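Local coordinates for protein valine-pyruvate aminotransferase (Salmonella typhimurium, PDB 3G7Q) that catalyses the pyridoxal 5'-phosphate-dependent transfer of the amino group from L-valine to pyruvate, and probably serves in alanine biosynthesis, at residues L131-P136 against I184-P189; Q165-V170 against T193-T198; I230-R235 against K335-I340. All blocks are in the same frame, centred on the assembly; numbering follows the deposited sequence. Where two conformers were deposited one is given.

Contact 1: residues L131-P136 against I184-P189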
ATOM      1  N   LEU A 131      -6.587   5.844 -22.395  1.00 33.90           N
ATOM      2  CA  LEU A 131      -5.831   6.238 -23.590  1.00 31.52           C
ATOM      3  C   LEU A 131      -4.478   6.878 -23.216  1.00 31.21           C
ATOM      4  O   LEU A 131      -4.445   7.815 -22.420  1.00 32.20           O
ATOM      5  CB  LEU A 131      -6.654   7.225 -24.416  1.00 31.83           C
ATOM      6  CG  LEU A 131      -5.921   7.860 -25.614  1.00 33.50           C
ATOM      7  CD1 LEU A 131      -5.454   6.788 -26.588  1.00 33.16           C
ATOM      8  CD2 LEU A 131      -6.807   8.917 -26.309  1.00 32.00           C
ATOM      9  N   PHE A 132      -3.390   6.344 -23.783  1.00 32.40           N
ATOM     10  CA  PHE A 132      -2.054   6.894 -23.689  1.00 30.53           C
ATOM     11  C   PHE A 132      -1.828   7.579 -25.036  1.00 30.92           C
ATOM     12  O   PHE A 132      -1.511   6.929 -26.029  1.00 33.25           O
ATOM     13  CB  PHE A 132      -0.995   5.826 -23.427  1.00 32.41           C
ATOM     14  CG  PHE A 132      -1.193   5.093 -22.147  1.00 35.66           C
ATOM     15  CD1 PHE A 132      -0.972   5.718 -20.932  1.00 35.90           C
ATOM     16  CD2 PHE A 132      -1.610   3.767 -22.145  1.00 49.43           C
ATOM     17  CE1 PHE A 132      -1.161   5.057 -19.752  1.00 39.01           C
ATOM     18  CE2 PHE A 132      -1.805   3.094 -20.950  1.00 50.13           C
ATOM     19  CZ  PHE A 132      -1.584   3.742 -19.750  1.00 43.52           C
ATOM     20  N   PRO A 133      -2.025   8.908 -25.097  1.00 31.36           N
ATOM     21  CA  PRO A 133      -1.877   9.563 -26.405  1.00 31.92           C
ATOM     22  C   PRO A 133      -0.444   9.695 -26.889  1.00 32.75           C
ATOM     23  O   PRO A 133      -0.215  10.017 -28.058  1.00 34.54           O
ATOM     24  CB  PRO A 133      -2.506  10.952 -26.182  1.00 32.82           C
ATOM     25  CG  PRO A 133      -2.422  11.187 -24.742  1.00 35.42           C
ATOM     26  CD  PRO A 133      -2.404   9.860 -24.036  1.00 32.92           C
ATOM     27  N   LEU A 134       0.510   9.436 -26.009  1.00 33.40           N
ATOM     28  CA  LEU A 134       1.906   9.499 -26.385  1.00 35.54           C
ATOM     29  C   LEU A 134       2.645   8.278 -25.791  1.00 32.18           C
ATOM     30  O   LEU A 134       3.352   8.385 -24.811  1.00 36.61           O
ATOM     31  CB  LEU A 134       2.526  10.842 -25.980  1.00 34.71           C
ATOM     32  CG  LEU A 134       3.925  11.306 -26.490  1.00 40.57           C
ATOM     33  CD1 LEU A 134       4.111  11.109 -27.931  1.00 48.74           C
ATOM     34  CD2 LEU A 134       4.120  12.759 -26.168  1.00 41.13           C
ATOM     35  N   ALA A 135       2.501   7.149 -26.450  1.00 33.40           N
ATOM     36  CA  ALA A 135       3.292   5.972 -26.087  1.00 33.26           C
ATOM     37  C   ALA A 135       4.721   6.213 -26.584  1.00 33.12           C
ATOM     38  O   ALA A 135       4.901   6.907 -27.573  1.00 34.69           O
ATOM     39  CB  ALA A 135       2.699   4.738 -26.715  1.00 33.94           C
ATOM     40  N   PRO A 136       5.744   5.618 -25.939  1.00 31.87           N
ATOM     41  CA  PRO A 136       5.706   4.695 -24.813  1.00 33.24           C
ATOM     42  C   PRO A 136       5.552   5.353 -23.438  1.00 32.41           C
ATOM     43  O   PRO A 136       6.013   6.478 -23.209  1.00 31.58           O
ATOM     44  CB  PRO A 136       7.065   3.988 -24.901  1.00 33.82           C
ATOM     45  CG  PRO A 136       7.943   5.011 -25.470  1.00 32.43           C
ATOM     46  CD  PRO A 136       7.126   5.860 -26.386  1.00 33.81           C
ATOM     47  N   ILE A 184      -7.498  10.047 -20.138  1.00 32.73           N
ATOM     48  CA  ILE A 184      -6.322  10.281 -20.958  1.00 32.29           C
ATOM     49  C   ILE A 184      -5.163  10.343 -19.969  1.00 32.74           C
ATOM     50  O   ILE A 184      -5.234  11.077 -18.990  1.00 32.42           O
ATOM     51  CB  ILE A 184      -6.436  11.587 -21.733  1.00 33.56           C
ATOM     52  CG1 ILE A 184      -7.690  11.565 -22.621  1.00 34.20           C
ATOM     53  CG2 ILE A 184      -5.163  11.823 -22.540  1.00 33.20           C
ATOM     54  CD1 ILE A 184      -7.920  12.838 -23.479  1.00 32.91           C
ATOM     55  N   CYS A 185      -4.107   9.584 -20.233  0.50 31.62           N
ATOM     56  CA  CYS A 185      -3.004   9.492 -19.291  0.50 31.87           C
ATOM     57  C   CYS A 185      -1.647   9.772 -19.922  0.50 30.91           C
ATOM     58  O   CYS A 185      -1.299   9.164 -20.923  0.50 31.53           O
ATOM     59  CB  CYS A 185      -3.010   8.093 -18.691  0.50 32.28           C
ATOM     60  SG  CYS A 185      -1.877   7.903 -17.325  0.50 34.16           S
ATOM     61  N   VAL A 186      -0.883  10.687 -19.324  1.00 29.93           N
ATOM     62  CA  VAL A 186       0.451  11.038 -19.790  1.00 31.96           C
ATOM     63  C   VAL A 186       1.343  11.200 -18.555  1.00 34.14           C
ATOM     64  O   VAL A 186       0.857  11.306 -17.437  1.00 33.02           O
ATOM     65  CB  VAL A 186       0.487  12.343 -20.607  1.00 32.96           C
ATOM     66  CG1 VAL A 186      -0.314  12.229 -21.867  1.00 34.50           C
ATOM     67  CG2 VAL A 186      -0.001  13.528 -19.763  1.00 32.49           C
ATOM     68  N   SER A 187       2.648  11.164 -18.749  1.00 36.58           N
ATOM     69  CA  SER A 187       3.602  11.432 -17.665  1.00 35.75           C
ATOM     70  C   SER A 187       4.434  12.606 -18.161  1.00 36.54           C
ATOM     71  O   SER A 187       4.483  12.854 -19.377  1.00 35.33           O
ATOM     72  CB  SER A 187       4.462  10.215 -17.348  1.00 38.37           C
ATOM     73  OG  SER A 187       5.130   9.769 -18.526  1.00 39.68           O
ATOM     74  N   ARG A 188       5.066  13.354 -17.245  1.00 32.92           N
ATOM     75  CA  ARG A 188       5.862  14.509 -17.642  1.00 33.25           C
ATOM     76  C   ARG A 188       6.804  14.943 -16.539  1.00 32.99           C
ATOM     77  O   ARG A 188       6.350  15.507 -15.540  1.00 33.35           O
ATOM     78  CB  ARG A 188       4.938  15.691 -17.983  1.00 32.49           C
ATOM     79  CG  ARG A 188       5.572  16.833 -18.733  1.00 34.26           C
ATOM     80  CD  ARG A 188       4.590  17.987 -18.834  1.00 35.86           C
ATOM     81  NE  ARG A 188       4.907  18.909 -19.907  1.00 30.75           N
ATOM     82  CZ  ARG A 188       4.622  20.218 -19.905  1.00 32.68           C
ATOM     83  NH1 ARG A 188       4.070  20.798 -18.842  1.00 34.95           N
ATOM     84  NH2 ARG A 188       4.923  20.968 -20.942  1.00 32.08           N
ATOM     85  N   PRO A 189       8.113  14.660 -16.666  1.00 32.65           N
ATOM     86  CA  PRO A 189       8.826  13.885 -17.701  1.00 32.04           C
ATOM     87  C   PRO A 189       8.444  12.421 -17.652  1.00 31.21           C
ATOM     88  O   PRO A 189       7.940  11.919 -16.640  1.00 31.70           O
ATOM     89  CB  PRO A 189      10.301  14.022 -17.329  1.00 33.08           C
ATOM     90  CG  PRO A 189      10.366  15.197 -16.360  1.00 35.09           C
ATOM     91  CD  PRO A 189       9.035  15.208 -15.661  1.00 32.31           C
TER
HETATM   92  O   HOH W   1       0.562   8.927 -23.113  1.00 33.75           O
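F132 lies against C185 where the parallel strands 129-132 and 181-187 run side by side. The bond to CB points away from the partner strand overall, though CB still touches C185 O. With CG anti to the carbonyl carbon (chi1 -61°), one side of the ring nevertheless swings back along C185. CD1 comes 3.5 Å from C185 O, which sits at the ring edge near its plane, and beyond it CE1 reaches C185 CB at 3.7 Å. C185 SG, in one of its two conformers, makes an oblique sulfur-aromatic contact, 5.0 Å from the ring centroid and 72° off its normal. The strands pair through C185 N to L131 O, 2.8 Å with 161° at the hydrogen. The next N-H of the strand would be at 133, where proline has none. Instead P133 brings CD to 3.4 Å from C185 O, while its ring crosses the I184 and V186 side chains at about right angles, CG 3.6 Å from I184 CG2. A water donates to C185 O at 2.9 Å and accepts from L134 N at 2.9 Å. Direct strand pairing thus stops at P133, and a water carries the polar link across the buried seam.

Contact 2: residues Q165-V170 against T193-T198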
ATOM      1  N   GLN A 165      19.823  12.233 -31.820  1.00 27.74           N
ATOM      2  CA  GLN A 165      18.745  12.175 -30.837  1.00 28.09           C
ATOM      3  C   GLN A 165      17.397  12.215 -31.553  1.00 29.45           C
ATOM      4  O   GLN A 165      17.331  12.353 -32.780  1.00 29.77           O
ATOM      5  CB  GLN A 165      18.902  13.276 -29.779  1.00 28.51           C
ATOM      6  CG  GLN A 165      20.129  13.038 -28.919  1.00 29.49           C
ATOM      7  CD  GLN A 165      20.365  14.043 -27.829  1.00 35.01           C
ATOM      8  OE1 GLN A 165      19.552  14.938 -27.564  1.00 33.42           O
ATOM      9  NE2 GLN A 165      21.514  13.897 -27.173  1.00 32.71           N
ATOM     10  N   PHE A 166      16.322  12.081 -30.783  1.00 29.52           N
ATOM     11  CA  PHE A 166      14.988  12.143 -31.368  1.00 28.10           C
ATOM     12  C   PHE A 166      13.988  12.448 -30.280  1.00 28.12           C
ATOM     13  O   PHE A 166      14.307  12.352 -29.087  1.00 28.84           O
ATOM     14  CB  PHE A 166      14.625  10.864 -32.126  1.00 28.12           C
ATOM     15  CG  PHE A 166      14.443   9.645 -31.266  1.00 28.97           C
ATOM     16  CD1 PHE A 166      15.535   8.961 -30.774  1.00 28.70           C
ATOM     17  CD2 PHE A 166      13.178   9.150 -30.992  1.00 29.34           C
ATOM     18  CE1 PHE A 166      15.383   7.825 -30.037  1.00 30.02           C
ATOM     19  CE2 PHE A 166      13.030   7.988 -30.223  1.00 29.30           C
ATOM     20  CZ  PHE A 166      14.126   7.348 -29.743  1.00 28.25           C
ATOM     21  N   LYS A 167      12.768  12.789 -30.697  1.00 29.02           N
ATOM     22  CA  LYS A 167      11.719  13.124 -29.756  1.00 27.60           C
ATOM     23  C   LYS A 167      10.363  12.630 -30.287  1.00 29.02           C
ATOM     24  O   LYS A 167      10.031  12.833 -31.458  1.00 29.45           O
ATOM     25  CB  LYS A 167      11.661  14.642 -29.558  1.00 30.43           C
ATOM     26  CG  LYS A 167      10.588  15.106 -28.596  1.00 31.18           C
ATOM     27  CD  LYS A 167      10.680  16.597 -28.270  1.00 30.31           C
ATOM     28  CE  LYS A 167       9.441  17.105 -27.499  1.00 29.61           C
ATOM     29  NZ  LYS A 167       9.293  16.544 -26.113  1.00 29.08           N
ATOM     30  N   TYR A 168       9.622  11.956 -29.431  1.00 27.55           N
ATOM     31  CA  TYR A 168       8.286  11.508 -29.772  1.00 29.33           C
ATOM     32  C   TYR A 168       7.323  12.671 -29.623  1.00 30.03           C
ATOM     33  O   TYR A 168       7.471  13.512 -28.724  1.00 28.95           O
ATOM     34  CB  TYR A 168       7.831  10.392 -28.868  1.00 28.29           C
ATOM     35  CG  TYR A 168       8.576   9.073 -29.013  1.00 27.21           C
ATOM     36  CD1 TYR A 168       8.611   8.399 -30.228  1.00 27.57           C
ATOM     37  CD2 TYR A 168       9.158   8.483 -27.931  1.00 28.02           C
ATOM     38  CE1 TYR A 168       9.264   7.157 -30.364  1.00 30.43           C
ATOM     39  CE2 TYR A 168       9.804   7.259 -28.031  1.00 28.19           C
ATOM     40  CZ  TYR A 168       9.857   6.600 -29.263  1.00 30.23           C
ATOM     41  OH  TYR A 168      10.509   5.400 -29.372  1.00 29.61           O
ATOM     42  N   HIS A 169       6.324  12.686 -30.494  1.00 29.09           N
ATOM     43  CA  HIS A 169       5.247  13.686 -30.488  1.00 30.68           C
ATOM     44  C   HIS A 169       3.878  13.034 -30.611  1.00 31.58           C
ATOM     45  O   HIS A 169       3.739  12.003 -31.253  1.00 29.59           O
ATOM     46  CB  HIS A 169       5.422  14.657 -31.645  1.00 31.84           C
ATOM     47  CG  HIS A 169       6.574  15.591 -31.459  1.00 32.33           C
ATOM     48  ND1 HIS A 169       6.494  16.708 -30.650  1.00 32.38           N
ATOM     49  CD2 HIS A 169       7.835  15.565 -31.947  1.00 33.63           C
ATOM     50  CE1 HIS A 169       7.654  17.341 -30.675  1.00 32.99           C
ATOM     51  NE2 HIS A 169       8.486  16.670 -31.452  1.00 34.16           N
ATOM     52  N   VAL A 170       2.873  13.687 -30.046  1.00 29.85           N
ATOM     53  CA  VAL A 170       1.483  13.240 -30.177  1.00 29.16           C
ATOM     54  C   VAL A 170       1.063  13.403 -31.627  1.00 29.78           C
ATOM     55  O   VAL A 170       1.226  14.478 -32.214  1.00 30.53           O
ATOM     56  CB  VAL A 170       0.521  14.058 -29.295  1.00 30.06           C
ATOM     57  CG1 VAL A 170      -0.946  13.597 -29.516  1.00 26.90           C
ATOM     58  CG2 VAL A 170       0.898  14.006 -27.793  1.00 26.26           C
ATOM     59  N   THR A 193      11.288   7.239 -21.648  1.00 30.07           N
ATOM     60  CA  THR A 193      12.005   8.034 -22.660  1.00 29.50           C
ATOM     61  C   THR A 193      12.733   9.263 -22.211  1.00 30.26           C
ATOM     62  O   THR A 193      13.630   9.750 -22.899  1.00 30.53           O
ATOM     63  CB  THR A 193      10.975   8.508 -23.698  1.00 30.25           C
ATOM     64  OG1 THR A 193       9.915   9.200 -23.029  1.00 29.44           O
ATOM     65  CG2 THR A 193      10.363   7.315 -24.464  1.00 30.65           C
ATOM     66  N   GLY A 194      12.331   9.798 -21.066  1.00 30.08           N
ATOM     67  CA  GLY A 194      12.790  11.094 -20.626  1.00 31.46           C
ATOM     68  C   GLY A 194      12.076  12.207 -21.407  1.00 30.78           C
ATOM     69  O   GLY A 194      12.477  13.390 -21.333  1.00 31.51           O
ATOM     70  N   ASN A 195      11.045  11.869 -22.178  1.00 30.53           N
ATOM     71  CA  ASN A 195      10.344  12.876 -22.939  1.00 28.25           C
ATOM     72  C   ASN A 195       9.581  13.856 -22.053  1.00 30.19           C
ATOM     73  O   ASN A 195       9.034  13.467 -21.022  1.00 30.18           O
ATOM     74  CB  ASN A 195       9.328  12.235 -23.863  1.00 29.32           C
ATOM     75  CG  ASN A 195       8.727  13.234 -24.848  1.00 27.97           C
ATOM     76  OD1 ASN A 195       9.458  14.007 -25.485  1.00 29.38           O
ATOM     77  ND2 ASN A 195       7.388  13.234 -24.962  1.00 30.56           N
ATOM     78  N   VAL A 196       9.519  15.098 -22.506  1.00 30.29           N
ATOM     79  CA  VAL A 196       8.692  16.111 -21.868  1.00 29.78           C
ATOM     80  C   VAL A 196       7.691  16.601 -22.913  1.00 29.20           C
ATOM     81  O   VAL A 196       8.040  17.341 -23.848  1.00 29.36           O
ATOM     82  CB  VAL A 196       9.528  17.249 -21.246  1.00 29.30           C
ATOM     83  CG1 VAL A 196       8.630  18.443 -20.866  1.00 29.65           C
ATOM     84  CG2 VAL A 196      10.277  16.716 -20.028  1.00 29.95           C
ATOM     85  N   ILE A 197       6.468  16.117 -22.813  0.70 27.89           N
ATOM     86  CA  ILE A 197       5.423  16.546 -23.717  0.70 27.32           C
ATOM     87  C   ILE A 197       5.382  18.094 -23.755  0.70 28.64           C
ATOM     88  O   ILE A 197       5.487  18.742 -22.713  0.70 29.66           O
ATOM     89  CB  ILE A 197       4.086  15.891 -23.284  0.70 29.08           C
ATOM     90  CG1 ILE A 197       2.971  16.250 -24.252  0.70 29.13           C
ATOM     91  CG2 ILE A 197       3.748  16.246 -21.803  0.70 27.83           C
ATOM     92  CD1 ILE A 197       1.653  15.588 -23.899  0.70 33.45           C
ATOM     93  N   THR A 198       5.252  18.678 -24.945  1.00 29.18           N
ATOM     94  CA  THR A 198       5.350  20.134 -25.113  1.00 29.46           C
ATOM     95  C   THR A 198       4.149  20.857 -24.511  1.00 28.57           C
ATOM     96  O   THR A 198       3.068  20.271 -24.328  1.00 29.43           O
ATOM     97  CB  THR A 198       5.520  20.562 -26.573  1.00 28.02           C
ATOM     98  OG1 THR A 198       4.282  20.400 -27.296  1.00 30.89           O
ATOM     99  CG2 THR A 198       6.692  19.794 -27.256  1.00 29.21           C
TER
HETATM  100  O   HOH W   2       6.588  15.457 -27.022  1.00 28.02           O
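Four acceptors surround K167 NZ and must share its three N-H groups. It donates to N195 OD1 at 2.6 Å and to V196 O at 2.7 Å, and a water accepts from K167 NZ at 3.1 Å. A salt bridge to E337, outside the two segments, completes the set. Neither carbonyl is met squarely: the ammonium is tilted 29° from the plane of the N195 amide and stands well above the V196 peptide carbonyl, 53° out of its plane. The lysine chain runs extended to CE, then bends (chi4 67°), which turns NZ into the loop while CE passes T198 CG2 at 3.9 Å. N195 crosses this chain at about a right angle; its ND2 donates to the same water, which donates to Y168 O at 2.7 Å. Both ends of the N195 amide are engaged, consistent with a fixed rotation. T193 turns its methyl CG2 to the edge of the Y168 ring, 3.6 Å from CE2, and its OG1 accepts from N195 N at 3.0 Å in an ST turn. The phenol OH of Y168 bonds to H383 and W343. T193 and G194 close the Asn-Pro-Thr-Gly sequence familiar from class I aminotransferases. Among carbonyl oxygens, water and a carboxylate, K167 is probably kept protonated, tying strand 165-169 to the loop before the T198 N-cap of helix 199-211.

Contact 3: residues I230-R235 against K335-I340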
ATOM      1  N   ILE A 230      14.093  17.452 -14.209  1.00 32.62           N
ATOM      2  CA  ILE A 230      13.654  17.922 -15.512  1.00 33.25           C
ATOM      3  C   ILE A 230      14.669  18.896 -16.036  1.00 33.68           C
ATOM      4  O   ILE A 230      15.113  19.814 -15.316  1.00 33.69           O
ATOM      5  CB  ILE A 230      12.212  18.516 -15.419  1.00 34.22           C
ATOM      6  CG1 ILE A 230      11.707  18.912 -16.799  1.00 35.00           C
ATOM      7  CG2 ILE A 230      12.188  19.712 -14.424  1.00 34.54           C
ATOM      8  CD1 ILE A 230      10.210  19.207 -16.836  1.00 34.06           C
ATOM      9  N   PHE A 231      15.042  18.714 -17.303  1.00 31.59           N
ATOM     10  CA  PHE A 231      16.092  19.487 -17.947  1.00 33.42           C
ATOM     11  C   PHE A 231      15.595  20.344 -19.119  1.00 35.61           C
ATOM     12  O   PHE A 231      16.388  20.859 -19.916  1.00 38.98           O
ATOM     13  CB  PHE A 231      17.174  18.531 -18.450  1.00 31.98           C
ATOM     14  CG  PHE A 231      17.494  17.398 -17.480  1.00 29.52           C
ATOM     15  CD1 PHE A 231      17.832  17.661 -16.159  1.00 33.48           C
ATOM     16  CD2 PHE A 231      17.485  16.074 -17.897  1.00 29.30           C
ATOM     17  CE1 PHE A 231      18.122  16.657 -15.293  1.00 31.97           C
ATOM     18  CE2 PHE A 231      17.767  15.071 -17.026  1.00 35.57           C
ATOM     19  CZ  PHE A 231      18.065  15.339 -15.736  1.00 33.14           C
ATOM     20  N   SER A 232      14.296  20.414 -19.297  1.00 32.51           N
ATOM     21  CA  SER A 232      13.748  21.159 -20.390  1.00 30.79           C
ATOM     22  C   SER A 232      12.700  22.087 -19.850  1.00 32.43           C
ATOM     23  O   SER A 232      12.309  21.971 -18.685  1.00 33.20           O
ATOM     24  CB  SER A 232      13.076  20.205 -21.367  1.00 35.45           C
ATOM     25  OG  SER A 232      12.033  19.546 -20.649  1.00 43.60           O
ATOM     26  N   GLU A 233      12.244  22.982 -20.706  1.00 31.23           N
ATOM     27  CA  GLU A 233      11.150  23.879 -20.363  1.00 32.77           C
ATOM     28  C   GLU A 233       9.856  23.062 -20.263  1.00 33.31           C
ATOM     29  O   GLU A 233       9.671  22.095 -21.000  1.00 33.36           O
ATOM     30  CB  GLU A 233      11.022  24.954 -21.424  1.00 31.99           C
ATOM     31  CG  GLU A 233       9.882  25.942 -21.231  1.00 32.11           C
ATOM     32  CD  GLU A 233       8.533  25.496 -21.787  1.00 35.33           C
ATOM     33  OE1 GLU A 233       8.482  24.663 -22.725  1.00 35.54           O
ATOM     34  OE2 GLU A 233       7.524  26.019 -21.275  1.00 33.32           O
ATOM     35  N   ALA A 234       8.995  23.436 -19.333  1.00 30.19           N
ATOM     36  CA  ALA A 234       7.707  22.817 -19.178  1.00 30.34           C
ATOM     37  C   ALA A 234       6.843  23.690 -18.281  1.00 31.61           C
ATOM     38  O   ALA A 234       7.107  23.815 -17.086  1.00 33.07           O
ATOM     39  CB  ALA A 234       7.867  21.403 -18.589  1.00 29.33           C
ATOM     40  N   ARG A 235       5.818  24.311 -18.840  1.00 30.80           N
ATOM     41  CA  ARG A 235       4.949  25.128 -17.997  1.00 30.90           C
ATOM     42  C   ARG A 235       4.069  24.216 -17.170  1.00 32.50           C
ATOM     43  O   ARG A 235       3.388  23.355 -17.714  1.00 32.37           O
ATOM     44  CB  ARG A 235       4.073  26.050 -18.835  1.00 31.40           C
ATOM     45  CG  ARG A 235       3.053  26.822 -18.004  1.00 35.87           C
ATOM     46  CD  ARG A 235       2.169  27.734 -18.861  1.00 37.92           C
ATOM     47  NE  ARG A 235       3.031  28.497 -19.722  1.00 37.90           N
ATOM     48  CZ  ARG A 235       3.236  28.296 -21.022  1.00 47.07           C
ATOM     49  NH1 ARG A 235       2.539  27.396 -21.718  1.00 52.16           N
ATOM     50  NH2 ARG A 235       4.114  29.062 -21.645  1.00 46.31           N
ATOM     51  N   LYS A 335      15.878  12.414 -26.793  1.00 29.62           N
ATOM     52  CA  LYS A 335      16.336  13.622 -26.076  1.00 30.05           C
ATOM     53  C   LYS A 335      16.021  13.488 -24.585  1.00 30.58           C
ATOM     54  O   LYS A 335      14.905  13.238 -24.206  1.00 28.03           O
ATOM     55  CB  LYS A 335      15.683  14.866 -26.658  1.00 31.37           C
ATOM     56  CG  LYS A 335      16.239  16.118 -26.000  1.00 36.12           C
ATOM     57  CD  LYS A 335      15.579  17.337 -26.570  1.00 40.15           C
ATOM     58  CE  LYS A 335      16.316  18.571 -26.044  1.00 46.88           C
ATOM     59  NZ  LYS A 335      15.722  19.789 -26.644  1.00 48.63           N
ATOM     60  N   PRO A 336      17.040  13.578 -23.725  1.00 31.49           N
ATOM     61  CA  PRO A 336      16.807  13.363 -22.306  1.00 32.93           C
ATOM     62  C   PRO A 336      16.286  14.639 -21.649  1.00 32.47           C
ATOM     63  O   PRO A 336      17.059  15.467 -21.185  1.00 34.25           O
ATOM     64  CB  PRO A 336      18.207  12.972 -21.795  1.00 35.00           C
ATOM     65  CG  PRO A 336      19.083  13.623 -22.615  1.00 36.66           C
ATOM     66  CD  PRO A 336      18.472  13.766 -24.008  1.00 36.34           C
ATOM     67  N   GLU A 337      14.971  14.798 -21.630  1.00 30.95           N
ATOM     68  CA  GLU A 337      14.367  16.040 -21.104  1.00 29.91           C
ATOM     69  C   GLU A 337      14.042  15.988 -19.609  1.00 30.55           C
ATOM     70  O   GLU A 337      13.751  17.032 -18.998  1.00 31.01           O
ATOM     71  CB  GLU A 337      13.140  16.422 -21.950  1.00 28.71           C
ATOM     72  CG  GLU A 337      13.490  16.724 -23.401  1.00 29.29           C
ATOM     73  CD  GLU A 337      12.315  17.182 -24.195  1.00 31.10           C
ATOM     74  OE1 GLU A 337      11.347  16.425 -24.339  1.00 31.00           O
ATOM     75  OE2 GLU A 337      12.357  18.327 -24.685  1.00 32.49           O
ATOM     76  N   GLY A 338      14.158  14.817 -18.998  1.00 31.06           N
ATOM     77  CA  GLY A 338      13.942  14.639 -17.592  1.00 31.27           C
ATOM     78  C   GLY A 338      13.970  13.176 -17.249  1.00 31.96           C
ATOM     79  O   GLY A 338      14.231  12.318 -18.113  1.00 30.46           O
ATOM     80  N   ALA A 339      13.678  12.881 -15.986  1.00 30.41           N
ATOM     81  CA  ALA A 339      13.718  11.558 -15.434  1.00 29.52           C
ATOM     82  C   ALA A 339      15.154  10.963 -15.438  1.00 29.65           C
ATOM     83  O   ALA A 339      16.145  11.687 -15.644  1.00 29.82           O
ATOM     84  CB  ALA A 339      12.656  10.585 -16.077  1.00 30.20           C
ATOM     85  N   ILE A 340      15.225   9.678 -15.162  1.00 30.23           N
ATOM     86  CA  ILE A 340      16.502   9.018 -14.831  1.00 29.99           C
ATOM     87  C   ILE A 340      16.916   7.917 -15.811  1.00 29.78           C
ATOM     88  O   ILE A 340      17.778   7.070 -15.491  1.00 30.13           O
ATOM     89  CB  ILE A 340      16.424   8.439 -13.370  1.00 29.61           C
ATOM     90  CG1 ILE A 340      15.349   7.337 -13.227  1.00 30.60           C
ATOM     91  CG2 ILE A 340      16.224   9.607 -12.343  1.00 30.99           C
ATOM     92  CD1 ILE A 340      15.349   6.591 -11.841  1.00 32.42           C
TER
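The connection of the beta-hairpin between strands 332-334 and 341-345 meets the long loop that leads from strand 216-219 to strand 242-247. F231 N donates to E337 O at 2.7 Å, and the bond is straight at the hydrogen (169°) although the donor stands 43° out of the carbonyl plane. The same oxygen is approached by I230 CG1 at 3.5 Å. Alongside, the CA atoms of I230 and G338 are 3.9 Å apart in a single backbone bridge, where glycine brings no side chain between the chains. The CD2/CE2 side of the F231 ring lies along P336-A339. P336 O is in the ring plane at its edge, 3.4 Å from CD2, while G338 N and A339 O meet the ring obliquely. Y311 and Y392 also touch this ring. S232 OG packs on E337 CB at 3.6 Å and makes at most a weak, unsettled bond to E337 O. The E337 carboxylate turns to another task, pairing with K167 and accepting from V196 N. P336 centres an inverse gamma turn. Thus the hairpin connection of the six-stranded sheet rests on a loop of the seven-stranded mixed sheet, the central sheet of the large domain in the class I (fold type I) PLP-dependent aminotransferase fold.

In the fold
Along the chain, contacts 1 and 2 alternate their segments, and contact 3 follows both. Contact 1 lies where strands 129-132 and 181-187 of the seven-stranded mixed sheet end; contacts 2 and 3 attach strand 165-169 and the 335-340 connection, both from the six-stranded sheet, to loops leaving the larger one. Their centres are about 11 Å (1 to 2), 9 Å (2 to 3) and 15 Å (1 to 3) apart. R188 joins all three, its NE probably bonding to I197 O and its NH1 to R235 O. The loops after strand 181-187 and strand 216-219 thus meet at the junction of the two sheets; contacts 1 and 2 are buried, while contact 3 is partly buried, at the more open end.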